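PDB 3D3Z: actibind from Aspergillus niger, which cleaves RNA as a T2-family ribonuclease, probably without strict base specificity but with a preference for adenylic acid. Local coordinates for residues A[84-95]-A[137-148]. Residues are numbered along the deposited sequence; the frame is centred on the assembly and turned at random. Where two conformers were deposited one is given.
With EDO (1,2-ethanediol), chain F.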
# COMPACT_ATOMS: atom_id res chain seq x y z
N ARG A 84 0.04 16.16 12.19
CA ARG A 84 -0.22 15.64 10.83
C ARG A 84 -1.72 15.56 10.60
O ARG A 84 -2.30 14.49 10.30
CB ARG A 84 0.44 14.29 10.64
CG ARG A 84 1.93 14.31 11.00
CD ARG A 84 2.57 13.08 10.50
NE ARG A 84 3.86 12.78 11.10
CZ ARG A 84 4.99 12.57 10.45
NH1 ARG A 84 5.03 12.68 9.13
NH2 ARG A 84 6.08 12.26 11.13
N THR A 85 -2.33 16.73 10.73
CA THR A 85 -3.79 16.91 10.69
C THR A 85 -4.37 16.69 9.27
O THR A 85 -5.44 16.09 9.14
CB THR A 85 -4.21 18.29 11.30
OG1 THR A 85 -3.54 19.35 10.61
CG2 THR A 85 -3.90 18.35 12.80
N GLU A 86 -3.68 17.15 8.23
CA GLU A 86 -4.17 16.90 6.87
C GLU A 86 -4.03 15.43 6.50
O GLU A 86 -4.89 14.88 5.80
CB GLU A 86 -3.46 17.77 5.83
CG GLU A 86 -3.76 19.25 5.95
CD GLU A 86 -5.05 19.70 5.30
OE1 GLU A 86 -6.09 18.99 5.32
OE2 GLU A 86 -5.01 20.86 4.78
N LEU A 87 -2.95 14.79 6.97
CA LEU A 87 -2.76 13.38 6.77
C LEU A 87 -3.85 12.55 7.44
O LEU A 87 -4.39 11.64 6.80
CB LEU A 87 -1.39 12.92 7.29
CG LEU A 87 -1.04 11.43 7.33
CD1 LEU A 87 -0.97 10.85 5.89
CD2 LEU A 87 0.27 11.26 8.01
N LEU A 88 -4.16 12.85 8.71
CA LEU A 88 -5.19 12.12 9.39
C LEU A 88 -6.57 12.29 8.70
O LEU A 88 -7.27 11.30 8.53
CB LEU A 88 -5.25 12.51 10.88
CG LEU A 88 -6.22 11.84 11.86
CD1 LEU A 88 -6.10 10.31 11.97
CD2 LEU A 88 -5.99 12.51 13.27
N SER A 89 -6.91 13.50 8.25
CA SER A 89 -8.14 13.79 7.50
C SER A 89 -8.19 12.97 6.19
O SER A 89 -9.21 12.31 5.87
CB SER A 89 -8.19 15.28 7.12
OG SER A 89 -8.39 16.09 8.25
N TYR A 90 -7.07 12.98 5.48
CA TYR A 90 -6.92 12.19 4.29
C TYR A 90 -7.06 10.66 4.60
O TYR A 90 -7.70 9.92 3.84
CB TYR A 90 -5.60 12.50 3.58
CG TYR A 90 -5.41 11.77 2.26
CD1 TYR A 90 -5.64 12.41 1.05
CD2 TYR A 90 -4.93 10.46 2.23
CE1 TYR A 90 -5.47 11.74 -0.16
CE2 TYR A 90 -4.78 9.76 1.01
CZ TYR A 90 -5.05 10.43 -0.16
OH TYR A 90 -4.88 9.80 -1.36
N MET A 91 -6.46 10.17 5.68
CA MET A 91 -6.62 8.78 6.03
C MET A 91 -8.05 8.36 6.34
O MET A 91 -8.49 7.21 6.01
CB MET A 91 -5.69 8.40 7.17
CG MET A 91 -4.21 8.44 6.78
SD MET A 91 -3.14 8.31 8.22
CE MET A 91 -3.83 6.90 9.14
N LYS A 92 -8.80 9.23 7.01
CA LYS A 92 -10.21 8.99 7.22
C LYS A 92 -11.00 8.80 5.92
O LYS A 92 -11.90 7.97 5.85
CB LYS A 92 -10.80 10.15 8.02
CG LYS A 92 -10.38 10.13 9.47
CD LYS A 92 -10.89 11.38 10.18
CE LYS A 92 -10.43 11.51 11.65
NZ LYS A 92 -10.40 12.93 12.20
N GLU A 93 -10.62 9.54 4.88
CA GLU A 93 -11.27 9.50 3.58
C GLU A 93 -10.80 8.32 2.69
O GLU A 93 -11.64 7.58 2.16
CB GLU A 93 -11.05 10.85 2.86
CG GLU A 93 -11.54 10.86 1.43
CD GLU A 93 -13.05 10.58 1.27
OE1 GLU A 93 -13.78 10.59 2.24
OE2 GLU A 93 -13.45 10.29 0.16
N TYR A 94 -9.49 8.12 2.63
CA TYR A 94 -8.84 7.23 1.68
C TYR A 94 -8.21 5.98 2.29
O TYR A 94 -7.87 5.10 1.55
CB TYR A 94 -7.85 7.98 0.78
CG TYR A 94 -8.45 8.97 -0.21
CD1 TYR A 94 -8.96 8.56 -1.43
CD2 TYR A 94 -8.42 10.34 0.04
CE1 TYR A 94 -9.49 9.47 -2.32
CE2 TYR A 94 -8.98 11.25 -0.84
CZ TYR A 94 -9.50 10.81 -2.02
OH TYR A 94 -10.06 11.70 -2.91
N TRP A 95 -8.14 5.90 3.62
CA TRP A 95 -7.69 4.71 4.32
C TRP A 95 -8.76 4.27 5.35
O TRP A 95 -8.47 3.84 6.48
CB TRP A 95 -6.36 4.99 4.95
CG TRP A 95 -5.56 3.80 5.27
CD1 TRP A 95 -6.01 2.52 5.49
CD2 TRP A 95 -4.15 3.77 5.47
NE1 TRP A 95 -4.97 1.69 5.77
CE2 TRP A 95 -3.81 2.43 5.79
CE3 TRP A 95 -3.12 4.75 5.41
CZ2 TRP A 95 -2.47 2.02 6.01
CZ3 TRP A 95 -1.78 4.34 5.62
CH2 TRP A 95 -1.50 3.01 5.97
N GLY A 137 4.52 8.23 12.07
CA GLY A 137 3.89 9.23 11.22
C GLY A 137 4.45 9.28 9.81
O GLY A 137 3.68 9.47 8.83
N ASP A 138 5.77 9.14 9.69
CA ASP A 138 6.41 9.15 8.38
C ASP A 138 5.90 7.98 7.50
O ASP A 138 5.78 8.13 6.27
CB ASP A 138 7.92 9.06 8.49
CG ASP A 138 8.59 10.39 8.91
OD1 ASP A 138 7.94 11.47 8.99
OD2 ASP A 138 9.81 10.29 9.11
N PHE A 139 5.70 6.82 8.13
CA PHE A 139 5.19 5.62 7.47
C PHE A 139 3.80 5.91 6.87
O PHE A 139 3.61 5.79 5.65
CB PHE A 139 5.18 4.43 8.43
CG PHE A 139 4.27 3.27 7.96
CD1 PHE A 139 4.75 2.28 7.10
CD2 PHE A 139 2.96 3.21 8.34
CE1 PHE A 139 3.93 1.26 6.68
CE2 PHE A 139 2.13 2.16 7.94
CZ PHE A 139 2.64 1.19 7.10
N PHE A 140 2.88 6.43 7.66
CA PHE A 140 1.54 6.76 7.19
C PHE A 140 1.58 7.76 6.07
O PHE A 140 1.00 7.50 5.02
CB PHE A 140 0.66 7.19 8.33
CG PHE A 140 0.22 6.03 9.16
CD1 PHE A 140 -0.80 5.20 8.70
CD2 PHE A 140 0.86 5.68 10.33
CE1 PHE A 140 -1.19 4.08 9.37
CE2 PHE A 140 0.47 4.55 11.02
CZ PHE A 140 -0.58 3.75 10.53
N GLN A 141 2.39 8.80 6.23
CA GLN A 141 2.68 9.73 5.12
C GLN A 141 3.21 9.06 3.84
O GLN A 141 2.72 9.35 2.76
CB GLN A 141 3.60 10.90 5.55
CG GLN A 141 3.64 12.02 4.49
CD GLN A 141 2.31 12.70 4.25
OE1 GLN A 141 1.77 13.35 5.14
NE2 GLN A 141 1.83 12.66 3.01
N GLN A 142 4.17 8.16 3.97
CA GLN A 142 4.80 7.47 2.82
C GLN A 142 3.75 6.60 2.07
O GLN A 142 3.67 6.63 0.87
CB GLN A 142 5.93 6.58 3.35
CG GLN A 142 6.75 5.87 2.28
CD GLN A 142 7.40 6.78 1.28
OE1 GLN A 142 7.99 7.79 1.64
NE2 GLN A 142 7.30 6.42 0.02
N VAL A 143 2.96 5.83 2.82
CA VAL A 143 1.88 4.99 2.21
C VAL A 143 0.97 5.87 1.35
O VAL A 143 0.70 5.61 0.15
CB VAL A 143 1.06 4.22 3.28
CG1 VAL A 143 -0.04 3.38 2.57
CG2 VAL A 143 1.98 3.37 4.11
N VAL A 144 0.56 6.97 1.94
CA VAL A 144 -0.30 7.95 1.27
C VAL A 144 0.37 8.52 0.03
O VAL A 144 -0.25 8.58 -1.06
CB VAL A 144 -0.77 9.10 2.23
CG1 VAL A 144 -1.32 10.34 1.43
CG2 VAL A 144 -1.87 8.59 3.22
N ASP A 145 1.64 8.89 0.17
CA ASP A 145 2.38 9.46 -0.96
C ASP A 145 2.42 8.48 -2.16
O ASP A 145 2.21 8.88 -3.30
CB ASP A 145 3.81 9.85 -0.57
CG ASP A 145 3.88 11.07 0.35
OD1 ASP A 145 2.89 11.81 0.46
OD2 ASP A 145 4.96 11.28 0.90
N LEU A 146 2.69 7.22 -1.87
CA LEU A 146 2.77 6.18 -2.93
C LEU A 146 1.39 5.87 -3.51
O LEU A 146 1.20 5.83 -4.73
CB LEU A 146 3.40 4.95 -2.34
CG LEU A 146 3.87 3.91 -3.34
CD1 LEU A 146 4.95 4.46 -4.29
CD2 LEU A 146 4.40 2.74 -2.52
N PHE A 147 0.42 5.70 -2.63
CA PHE A 147 -0.98 5.51 -3.08
C PHE A 147 -1.43 6.58 -4.05
O PHE A 147 -2.08 6.28 -5.08
CB PHE A 147 -1.89 5.51 -1.86
CG PHE A 147 -3.36 5.47 -2.19
CD1 PHE A 147 -3.96 4.31 -2.61
CD2 PHE A 147 -4.13 6.56 -1.98
CE1 PHE A 147 -5.31 4.26 -2.85
CE2 PHE A 147 -5.50 6.56 -2.23
CZ PHE A 147 -6.11 5.36 -2.69
N LYS A 148 -1.09 7.85 -3.77
CA LYS A 148 -1.47 8.94 -4.68
C LYS A 148 -0.96 8.73 -6.10
O LYS A 148 -1.53 9.25 -7.05
CB LYS A 148 -1.01 10.30 -4.16
CG LYS A 148 -1.81 10.79 -2.98
CD LYS A 148 -1.12 11.93 -2.33
CE LYS A 148 -2.03 12.62 -1.43
NZ LYS A 148 -1.44 13.91 -0.97
C1 EDO F . -16.37 7.25 4.41
O1 EDO F . -16.64 5.94 3.87
C2 EDO F . -14.86 7.45 4.46
O2 EDO F . -14.22 7.08 3.22
O HOH W 1 3.29 14.10 7.47
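Helices 85-94 and 134-147 of the RNase T2 fold pack around a knob-into-hole contact in which Leu87 is the knob, set among Gly137, Phe140, Gln141 and Val144. The axes of segments 85-94 and 137-147 cross at 55° and approach to 10.6 Å. Leu87 holds CG anti to its own amide nitrogen (chi1 173°), which brings CD1 to 3.6 Å from Val144 CG2, while CD2 settles near the backbone of Gln141. The other branch of Val144 meets the Tyr90 ring, CG1 to CE2 at 3.5 Å. Tyr90 OH then reaches the edge of the Phe147 ring, near its plane. At the start of helix 85-94, the extended Arg84 side chain lays one guanidinium face over the Gly137 backbone, with Gly137 C 3.4 Å from CZ; the missing side chain of Gly137 permits this approach. Arg84 NH2 (2.9 Å) and NH1 (3.2 Å) both grip Asp138 OD1 in a salt bridge, with the guanidinium and carboxylate planes 81° apart. Gln82 binds Arg84 NE and Tyr127 binds Asp138 OD2, which should hold both partners in place, and a water links Arg84 NH1 to Gln141 OE1. Deeper in, Met91 CE packs 3.5 Å from Phe140 CD1, and its sulfur makes an oblique Met-aromatic contact with the same ring. Trp95 meets Phe140 obliquely, its CZ3 3.3 Å from Phe140 CD1, and also packs against Val143. Trp95 lies beside Glu111 and Phe139 near His115, both predicted active-site residues, consistent with a place for this buried helix pair in the hydrophobic core next to the RNase T2 active site.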